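Local structure of Cwp19 (Clostridioides difficile, 5OQ3) at residues K52-L57 and E110-R115; E177-Y182 and K234-N239; T258-S263 and S303-W308. The protein probably cleaves cell-wall peptidoglycan, this part being its TIM-barrel glycoside hydrolase domain, and may also have N-acetylmuramoyl-L-alanine amidase activity. One frame throughout, in Å; residues are numbered along the deposited sequence.

All three contacts lie on the outer layer of one (beta/alpha)8 barrel, each about 20 Å from the centre of the chain, and they follow one another along the sequence. Interaction 1 packs the helices after the first and second strands of the barrel, and interaction 2 joins the C-terminal ends of the helices after the third and fourth. Their centres are 22 Å apart, with nearest atoms about 7 Å apart. Interaction 3, on the opposite side of the chain's centre from interaction 1 (centres 37 Å apart), ties the long loop after strand 241-244 to helix 302-313. A bound PEG fragment lies about 7 Å from the side chain of Lys237 in interaction 2.

Interaction 1: K52-L57 and E110-R115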
loop_
_atom_site.group_PDB
_atom_site.type_symbol
_atom_site.label_atom_id
_atom_site.label_comp_id
_atom_site.label_asym_id
_atom_site.label_seq_id
_atom_site.Cartn_x
_atom_site.Cartn_y
_atom_site.Cartn_z
ATOM N N LYS A 52 -17.414 10.380 -13.173
ATOM C CA LYS A 52 -17.230 9.830 -14.524
ATOM C C LYS A 52 -15.777 9.354 -14.763
ATOM O O LYS A 52 -15.552 8.323 -15.402
ATOM C CB LYS A 52 -17.661 10.860 -15.568
ATOM C CG LYS A 52 -17.386 10.441 -16.996
ATOM C CD LYS A 52 -18.260 9.302 -17.504
ATOM C CE LYS A 52 -18.503 9.426 -19.006
ATOM N NZ LYS A 52 -17.331 9.917 -19.817
ATOM N N GLU A 53 -14.790 10.115 -14.278
ATOM C CA GLU A 53 -13.400 9.687 -14.370
ATOM C C GLU A 53 -13.181 8.293 -13.722
ATOM O O GLU A 53 -12.514 7.444 -14.279
ATOM C CB GLU A 53 -12.467 10.724 -13.737
ATOM C CG GLU A 53 -12.233 11.930 -14.603
ATOM C CD GLU A 53 -11.707 13.151 -13.880
ATOM O OE1 GLU A 53 -11.492 13.121 -12.651
ATOM O OE2 GLU A 53 -11.505 14.169 -14.596
ATOM N N TYR A 54 -13.849 8.039 -12.588
ATOM C CA TYR A 54 -13.733 6.758 -11.911
ATOM C C TYR A 54 -14.401 5.623 -12.675
ATOM O O TYR A 54 -13.784 4.557 -12.864
ATOM C CB TYR A 54 -14.307 6.823 -10.534
ATOM C CG TYR A 54 -14.155 5.544 -9.746
ATOM C CD1 TYR A 54 -12.895 5.097 -9.312
ATOM C CD2 TYR A 54 -15.251 4.771 -9.452
ATOM C CE1 TYR A 54 -12.755 3.932 -8.550
ATOM C CE2 TYR A 54 -15.147 3.634 -8.707
ATOM C CZ TYR A 54 -13.888 3.207 -8.257
ATOM O OH TYR A 54 -13.784 2.108 -7.470
ATOM N N THR A 55 -15.633 5.842 -13.129
ATOM C CA THR A 55 -16.298 4.750 -13.847
ATOM C C THR A 55 -15.616 4.427 -15.172
ATOM O O THR A 55 -15.538 3.282 -15.575
ATOM C CB THR A 55 -17.821 4.957 -14.013
ATOM O OG1 THR A 55 -18.050 6.208 -14.639
ATOM C CG2 THR A 55 -18.510 4.918 -12.667
ATOM N N ASP A 56 -15.142 5.452 -15.854
ATOM C CA ASP A 56 -14.402 5.228 -17.082
ATOM C C ASP A 56 -13.121 4.434 -16.814
ATOM O O ASP A 56 -12.747 3.552 -17.592
ATOM C CB ASP A 56 -14.012 6.568 -17.726
ATOM C CG ASP A 56 -15.176 7.267 -18.446
ATOM O OD1 ASP A 56 -16.272 6.657 -18.657
ATOM O OD2 ASP A 56 -14.943 8.450 -18.829
ATOM N N LEU A 57 -12.456 4.741 -15.708
ATOM C CA LEU A 57 -11.250 4.014 -15.318
ATOM C C LEU A 57 -11.592 2.546 -15.018
ATOM O O LEU A 57 -10.955 1.639 -15.543
ATOM C CB LEU A 57 -10.529 4.725 -14.187
ATOM C CG LEU A 57 -9.270 4.054 -13.620
ATOM C CD1 LEU A 57 -8.213 3.932 -14.722
ATOM C CD2 LEU A 57 -8.737 4.829 -12.437
ATOM N N GLU A 110 -19.612 0.949 -4.652
ATOM C CA GLU A 110 -20.795 0.422 -5.301
ATOM C C GLU A 110 -20.554 0.264 -6.810
ATOM O O GLU A 110 -21.036 -0.713 -7.409
ATOM C CB GLU A 110 -22.031 1.260 -5.011
ATOM C CG GLU A 110 -22.496 1.141 -3.561
ATOM C CD GLU A 110 -23.637 2.013 -3.130
ATOM O OE1 GLU A 110 -24.011 2.945 -3.826
ATOM O OE2 GLU A 110 -24.186 1.730 -2.013
ATOM N N GLU A 111 -19.782 1.174 -7.411
ATOM C CA GLU A 111 -19.512 1.047 -8.811
ATOM C C GLU A 111 -18.532 -0.079 -9.134
ATOM O O GLU A 111 -18.643 -0.718 -10.195
ATOM C CB GLU A 111 -18.992 2.392 -9.356
ATOM C CG GLU A 111 -20.079 3.485 -9.327
ATOM C CD GLU A 111 -21.269 3.263 -10.258
ATOM O OE1 GLU A 111 -21.072 2.628 -11.298
ATOM O OE2 GLU A 111 -22.392 3.730 -9.906
ATOM N N ALA A 112 -17.569 -0.354 -8.243
ATOM C CA ALA A 112 -16.755 -1.545 -8.387
ATOM C C ALA A 112 -17.602 -2.798 -8.297
ATOM O O ALA A 112 -17.511 -3.691 -9.146
ATOM C CB ALA A 112 -15.608 -1.565 -7.337
ATOM N N HIS A 113 -18.468 -2.856 -7.289
ATOM C CA HIS A 113 -19.243 -4.061 -7.116
ATOM C C HIS A 113 -20.233 -4.343 -8.254
ATOM O O HIS A 113 -20.447 -5.502 -8.621
ATOM C CB HIS A 113 -19.961 -4.000 -5.800
ATOM C CG HIS A 113 -19.040 -4.181 -4.621
ATOM N ND1 HIS A 113 -19.440 -3.946 -3.315
ATOM C CD2 HIS A 113 -17.749 -4.593 -4.549
ATOM C CE1 HIS A 113 -18.446 -4.260 -2.496
ATOM N NE2 HIS A 113 -17.408 -4.658 -3.218
ATOM N N LYS A 114 -20.820 -3.283 -8.821
ATOM C CA LYS A 114 -21.747 -3.494 -9.961
ATOM C C LYS A 114 -21.025 -4.081 -11.166
ATOM O O LYS A 114 -21.663 -4.705 -12.021
ATOM C CB LYS A 114 -22.445 -2.165 -10.330
ATOM C CG LYS A 114 -23.560 -1.872 -9.336
ATOM C CD LYS A 114 -24.401 -0.667 -9.728
ATOM C CE LYS A 114 -23.614 0.620 -9.699
ATOM N NZ LYS A 114 -24.507 1.752 -10.030
ATOM N N ARG A 115 -19.711 -3.879 -11.253
ATOM C CA ARG A 115 -18.896 -4.434 -12.310
ATOM C C ARG A 115 -18.225 -5.774 -11.908
ATOM O O ARG A 115 -17.352 -6.268 -12.619
ATOM C CB ARG A 115 -17.829 -3.425 -12.709
ATOM C CG ARG A 115 -18.393 -2.222 -13.433
ATOM C CD ARG A 115 -17.365 -1.113 -13.493
ATOM N NE ARG A 115 -17.873 -0.001 -14.261
ATOM C CZ ARG A 115 -18.768 0.878 -13.836
ATOM N NH1 ARG A 115 -19.266 0.831 -12.605
ATOM N NH2 ARG A 115 -19.189 1.838 -14.658
#
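Arg115, just past the end of helix 104-114, reaches back over Thr55 of helix 47-63. Its CB bond points toward that helix, and CG stands anti to the carbonyl carbon (chi1 -70°), from where the chain runs extended to NE. NE pairs with Asp59, one turn beyond Thr55. At the tip, one face of the guanidinium lies over the Thr55 backbone, with NH2 3.5 Å from Thr55 CB. NH1 turns to its own helix and gives two bonds in the guanidinium plane, to Glu111 O at 2.9 Å and to Glu111 OE1, also at 2.9 Å, using the anti lone pair of that oxygen. Lys114 NZ meets Glu111 OE2 from above the carboxylate plane, so both oxygens are engaged. Small, beta-branched Thr55 suits a place beneath such a flat group: its CG2 methyl lies 3.7 Å from Glu111 OE1. Deeper in, the ring edge of Tyr54 touches Glu111 CB through CE2 (4.1 Å), while its hydroxyl, bonded to Leu108 O, rests near the Ala112 methyl. Apolar packing inside and a salt-bridge network outside join two helices whose local axes here run 26° apart, as in the helical layer of a TIM barrel.

Interaction 2: E177-Y182 and K234-N239; sequences EVVQNY and KSIKPN
Val179 and Ile236 supply the apolar part of this contact, where the last turns of helix 165-181 and helix 214-236 come together. Val179 CG1 lies 3.9 Å from Ile236 CG2, and the two branched side chains meet at a slant. Each of these methyls is anti to its own backbone N (chi1 177° for Val179), which swings it into the gap between the helices. Branched aliphatic residues fit here because they bring a methyl close to the backbone and pack with little loss of freedom. The Lys237 methylenes extend this patch, with CD 4.0 Å from Val179 CG1.

The polar part belongs to the ammonium group of Lys237. Extended beyond CG, the chain carries NZ past the valine to the end of the neighbouring helix, where it donates a hydrogen bond of 2.7 Å to Val179 O. The approach is nearly head-on to the carbonyl, with a C=O...N angle of 167°. Tyr182 O is also close to NZ, at 2.9 Å, but the angle is too poor for a hydrogen bond.

Water completes the set: one molecule accepts from Lys237 NZ at 2.8 Å and donates to Gln180 O at 2.9 Å. Beyond the helix end, the Tyr182 side chain turns away to Asp103 and to helix 104-114.

Lysine suits the position because its aliphatic stem can lie against valine while its charged tip reaches the last carbonyls of a helix. There, at the negative end of the helix dipole, the positive charge is probably stabilised, while Val179 O gains a donor from the lysine and Gln180 O one from the water.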
loop_
_atom_site.group_PDB
_atom_site.type_symbol
_atom_site.label_atom_id
_atom_site.label_comp_id
_atom_site.label_asym_id
_atom_site.label_seq_id
_atom_site.Cartn_x
_atom_site.Cartn_y
_atom_site.Cartn_z
ATOM N N GLU A 177 -13.328 2.321 11.532
ATOM C CA GLU A 177 -14.447 3.161 11.094
ATOM C C GLU A 177 -14.870 2.795 9.659
ATOM O O GLU A 177 -16.047 2.713 9.322
ATOM C CB GLU A 177 -14.046 4.653 11.156
ATOM C CG GLU A 177 -15.110 5.656 10.715
ATOM C CD GLU A 177 -14.617 7.096 10.775
ATOM O OE1 GLU A 177 -13.531 7.435 10.210
ATOM O OE2 GLU A 177 -15.329 7.911 11.352
ATOM N N VAL A 178 -13.869 2.617 8.814
ATOM C CA VAL A 178 -14.129 2.301 7.420
ATOM C C VAL A 178 -14.711 0.874 7.278
ATOM O O VAL A 178 -15.676 0.665 6.545
ATOM C CB VAL A 178 -12.875 2.457 6.583
ATOM C CG1 VAL A 178 -13.097 1.996 5.152
ATOM C CG2 VAL A 178 -12.401 3.887 6.599
ATOM N N VAL A 179 -14.163 -0.073 8.034
ATOM C CA VAL A 179 -14.685 -1.449 8.022
ATOM C C VAL A 179 -16.141 -1.487 8.464
ATOM O O VAL A 179 -16.966 -2.205 7.882
ATOM C CB VAL A 179 -13.815 -2.369 8.916
ATOM C CG1 VAL A 179 -14.369 -3.768 8.977
ATOM C CG2 VAL A 179 -12.378 -2.385 8.440
ATOM N N GLN A 180 -16.467 -0.732 9.517
ATOM C CA GLN A 180 -17.826 -0.713 10.050
ATOM C C GLN A 180 -18.809 -0.117 9.043
ATOM O O GLN A 180 -19.939 -0.586 8.885
ATOM C CB GLN A 180 -17.873 0.120 11.336
ATOM C CG GLN A 180 -19.235 0.247 12.007
ATOM C CD GLN A 180 -19.198 1.157 13.219
ATOM O OE1 GLN A 180 -18.914 0.682 14.337
ATOM N NE2 GLN A 180 -19.531 2.477 13.023
ATOM N N ASN A 181 -18.397 0.991 8.401
ATOM C CA ASN A 181 -19.343 1.868 7.725
ATOM C C ASN A 181 -19.425 1.679 6.215
ATOM O O ASN A 181 -20.320 2.261 5.595
ATOM C CB ASN A 181 -19.030 3.342 8.039
ATOM C CG ASN A 181 -19.295 3.715 9.473
ATOM O OD1 ASN A 181 -19.839 2.933 10.239
ATOM N ND2 ASN A 181 -18.856 4.920 9.857
ATOM N N TYR A 182 -18.545 0.876 5.615
ATOM C CA TYR A 182 -18.477 0.751 4.173
ATOM C C TYR A 182 -18.309 -0.711 3.767
ATOM O O TYR A 182 -17.610 -1.455 4.459
ATOM C CB TYR A 182 -17.327 1.586 3.592
ATOM C CG TYR A 182 -17.493 3.082 3.856
ATOM C CD1 TYR A 182 -18.276 3.869 3.029
ATOM C CD2 TYR A 182 -16.901 3.675 4.951
ATOM C CE1 TYR A 182 -18.447 5.219 3.295
ATOM C CE2 TYR A 182 -17.036 5.018 5.232
ATOM C CZ TYR A 182 -17.844 5.800 4.397
ATOM O OH TYR A 182 -17.969 7.154 4.681
ATOM N N LYS A 234 -11.123 -8.487 11.876
ATOM C CA LYS A 234 -11.778 -9.806 12.007
ATOM C C LYS A 234 -12.889 -9.767 13.040
ATOM O O LYS A 234 -13.852 -10.520 12.914
ATOM C CB LYS A 234 -10.737 -10.869 12.352
ATOM C CG LYS A 234 -9.648 -11.096 11.278
ATOM C CD LYS A 234 -10.091 -11.392 9.846
ATOM C CE LYS A 234 -8.883 -11.406 8.861
ATOM N NZ LYS A 234 -9.360 -11.769 7.489
ATOM N N SER A 235 -12.763 -8.903 14.054
ATOM C CA SER A 235 -13.790 -8.838 15.090
ATOM C C SER A 235 -15.068 -8.157 14.585
ATOM O O SER A 235 -16.123 -8.245 15.223
ATOM C CB SER A 235 -13.251 -8.029 16.287
ATOM O OG SER A 235 -13.191 -6.656 16.011
ATOM N N ILE A 236 -14.999 -7.471 13.445
ATOM C CA ILE A 236 -16.126 -6.792 12.835
ATOM C C ILE A 236 -16.673 -7.605 11.647
ATOM O O ILE A 236 -17.841 -7.974 11.602
ATOM C CB ILE A 236 -15.748 -5.351 12.401
ATOM C CG1 ILE A 236 -15.266 -4.547 13.618
ATOM C CG2 ILE A 236 -16.918 -4.662 11.748
ATOM C CD1 ILE A 236 -14.459 -3.307 13.255
ATOM N N LYS A 237 -15.831 -7.818 10.628
ATOM C CA LYS A 237 -16.174 -8.556 9.436
ATOM C C LYS A 237 -15.105 -9.608 9.187
ATOM O O LYS A 237 -14.118 -9.331 8.529
ATOM C CB LYS A 237 -16.276 -7.600 8.249
ATOM C CG LYS A 237 -17.493 -6.682 8.290
ATOM C CD LYS A 237 -17.446 -5.671 7.165
ATOM C CE LYS A 237 -18.640 -4.722 7.164
ATOM N NZ LYS A 237 -18.436 -3.675 6.121
ATOM N N PRO A 238 -15.288 -10.836 9.652
ATOM C CA PRO A 238 -14.234 -11.884 9.556
ATOM C C PRO A 238 -13.743 -12.140 8.143
ATOM O O PRO A 238 -12.612 -12.530 7.980
ATOM C CB PRO A 238 -14.914 -13.107 10.112
ATOM C CG PRO A 238 -16.022 -12.659 10.894
ATOM C CD PRO A 238 -16.427 -11.304 10.461
ATOM N N ASN A 239 -14.603 -11.942 7.135
ATOM C CA ASN A 239 -14.225 -12.313 5.754
ATOM C C ASN A 239 -13.599 -11.164 4.978
ATOM O O ASN A 239 -13.249 -11.351 3.822
ATOM C CB ASN A 239 -15.387 -12.995 5.019
ATOM C CG ASN A 239 -15.887 -14.225 5.730
ATOM O OD1 ASN A 239 -15.182 -14.808 6.563
ATOM N ND2 ASN A 239 -17.067 -14.662 5.347
HETATM O O HOH W 1 -20.649 -1.948 6.397
#

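Interaction 3: T258-S263 and S303-W308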
loop_
_atom_site.group_PDB
_atom_site.type_symbol
_atom_site.label_atom_id
_atom_site.label_comp_id
_atom_site.label_asym_id
_atom_site.label_seq_id
_atom_site.Cartn_x
_atom_site.Cartn_y
_atom_site.Cartn_z
ATOM N N THR A 258 19.647 -16.575 4.595
ATOM C CA THR A 258 18.338 -17.004 4.117
ATOM C C THR A 258 17.635 -15.901 3.338
ATOM O O THR A 258 16.481 -16.055 2.965
ATOM C CB THR A 258 17.457 -17.424 5.308
ATOM O OG1 THR A 258 17.161 -16.252 6.088
ATOM C CG2 THR A 258 18.191 -18.448 6.161
ATOM N N GLY A 259 18.298 -14.758 3.130
ATOM C CA GLY A 259 17.739 -13.689 2.323
ATOM C C GLY A 259 17.911 -13.940 0.834
ATOM O O GLY A 259 18.291 -15.045 0.402
ATOM N N SER A 260 17.592 -12.933 0.036
ATOM C CA SER A 260 17.584 -13.070 -1.419
ATOM C C SER A 260 18.922 -12.720 -2.038
ATOM O O SER A 260 19.694 -11.942 -1.477
ATOM C CB SER A 260 16.452 -12.201 -1.989
ATOM O OG SER A 260 16.550 -10.850 -1.537
ATOM N N ASP A 261 19.183 -13.316 -3.211
ATOM C CA ASP A 261 20.449 -13.102 -3.915
ATOM C C ASP A 261 20.379 -11.783 -4.667
ATOM O O ASP A 261 20.274 -11.728 -5.908
ATOM C CB ASP A 261 20.850 -14.283 -4.811
ATOM C CG ASP A 261 22.234 -14.087 -5.452
ATOM O OD1 ASP A 261 23.099 -13.384 -4.857
ATOM O OD2 ASP A 261 22.442 -14.613 -6.567
ATOM N N THR A 262 20.459 -10.713 -3.878
ATOM C CA THR A 262 20.199 -9.358 -4.331
ATOM C C THR A 262 21.132 -8.395 -3.609
ATOM O O THR A 262 21.808 -8.783 -2.653
ATOM C CB THR A 262 18.728 -8.989 -4.014
ATOM O OG1 THR A 262 18.389 -9.239 -2.651
ATOM C CG2 THR A 262 17.728 -9.779 -4.870
ATOM N N SER A 263 21.148 -7.142 -4.050
ATOM C CA SER A 263 21.891 -6.046 -3.384
ATOM C C SER A 263 20.980 -4.804 -3.316
ATOM O O SER A 263 19.893 -4.811 -3.859
ATOM C CB SER A 263 23.218 -5.787 -4.114
ATOM O OG SER A 263 22.980 -5.288 -5.415
ATOM N N SER A 303 13.435 -12.580 -11.580
ATOM C CA SER A 303 13.287 -14.030 -11.595
ATOM C C SER A 303 13.760 -14.673 -10.268
ATOM O O SER A 303 13.163 -15.660 -9.819
ATOM C CB SER A 303 13.993 -14.627 -12.814
ATOM O OG SER A 303 15.389 -14.638 -12.652
ATOM N N LYS A 304 14.794 -14.133 -9.645
ATOM C CA LYS A 304 15.272 -14.646 -8.355
ATOM C C LYS A 304 14.289 -14.290 -7.260
ATOM O O LYS A 304 13.995 -15.106 -6.367
ATOM C CB LYS A 304 16.660 -14.068 -8.018
ATOM C CG LYS A 304 17.737 -14.579 -8.969
ATOM C CD LYS A 304 19.124 -14.140 -8.531
ATOM C CE LYS A 304 20.186 -14.793 -9.393
ATOM N NZ LYS A 304 21.485 -14.120 -9.181
ATOM N N LEU A 305 13.737 -13.084 -7.340
ATOM C CA LEU A 305 12.832 -12.646 -6.303
ATOM C C LEU A 305 11.493 -13.363 -6.316
ATOM O O LEU A 305 10.944 -13.637 -5.231
ATOM C CB LEU A 305 12.694 -11.125 -6.354
ATOM C CG LEU A 305 13.921 -10.396 -5.751
ATOM C CD1 LEU A 305 13.998 -8.955 -6.246
ATOM C CD2 LEU A 305 13.901 -10.508 -4.222
ATOM N N VAL A 306 10.927 -13.667 -7.481
ATOM C CA VAL A 306 9.670 -14.422 -7.470
ATOM C C VAL A 306 9.871 -15.772 -6.764
ATOM O O VAL A 306 9.021 -16.194 -5.994
ATOM C CB VAL A 306 9.013 -14.578 -8.861
ATOM C CG1 VAL A 306 8.449 -13.274 -9.378
ATOM C CG2 VAL A 306 9.907 -15.232 -9.871
ATOM N N ALA A 307 10.986 -16.423 -7.023
ATOM C CA ALA A 307 11.303 -17.697 -6.370
ATOM C C ALA A 307 11.477 -17.569 -4.867
ATOM O O ALA A 307 10.988 -18.388 -4.084
ATOM C CB ALA A 307 12.524 -18.321 -6.997
ATOM N N TRP A 308 12.183 -16.520 -4.477
ATOM C CA TRP A 308 12.449 -16.284 -3.065
ATOM C C TRP A 308 11.146 -16.042 -2.292
ATOM O O TRP A 308 10.914 -16.634 -1.224
ATOM C CB TRP A 308 13.453 -15.109 -2.888
ATOM C CG TRP A 308 13.881 -14.980 -1.451
ATOM C CD1 TRP A 308 14.917 -15.656 -0.847
ATOM C CD2 TRP A 308 13.264 -14.152 -0.414
ATOM N NE1 TRP A 308 14.983 -15.292 0.475
ATOM C CE2 TRP A 308 13.994 -14.385 0.775
ATOM C CE3 TRP A 308 12.191 -13.260 -0.399
ATOM C CZ2 TRP A 308 13.679 -13.788 1.962
ATOM C CZ3 TRP A 308 11.889 -12.648 0.770
ATOM C CH2 TRP A 308 12.625 -12.916 1.950
#
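Trp308 swings CG anti to its backbone N (chi1 -172°), which carries the indole out from helix 302-313 and under residues 258-260, while Lys304, one turn earlier, sets CG anti to its carbonyl carbon (chi1 -67°) and stretches along the same side to Asp261. The indole NE1 donates to Thr258 O at 3.0 Å; the acceptor lies in the ring plane, and the N-H...O angle is 157°. Over one face, Ser260 CB makes a CH-pi contact, 3.9 Å from the centroid of the five-membered ring. Serine is small enough to sit against the indole. In this TIM barrel the contact ties the long loop that follows strand 241-244 to the helix leading into strand 319-324. Asp261 is the centre of an inverse gamma turn, and its OD2 forms a salt bridge with Lys304 NZ (2.8 Å), approached from above the carboxylate plane. Between the indole and the salt bridge, Leu305 CD2 fills the middle, 3.8 Å from Ser260 CB and 3.9 Å from the Thr262 CG2 methyl. Thr262 turns its hydroxyl to Asn252, leaving that methyl for the leucine.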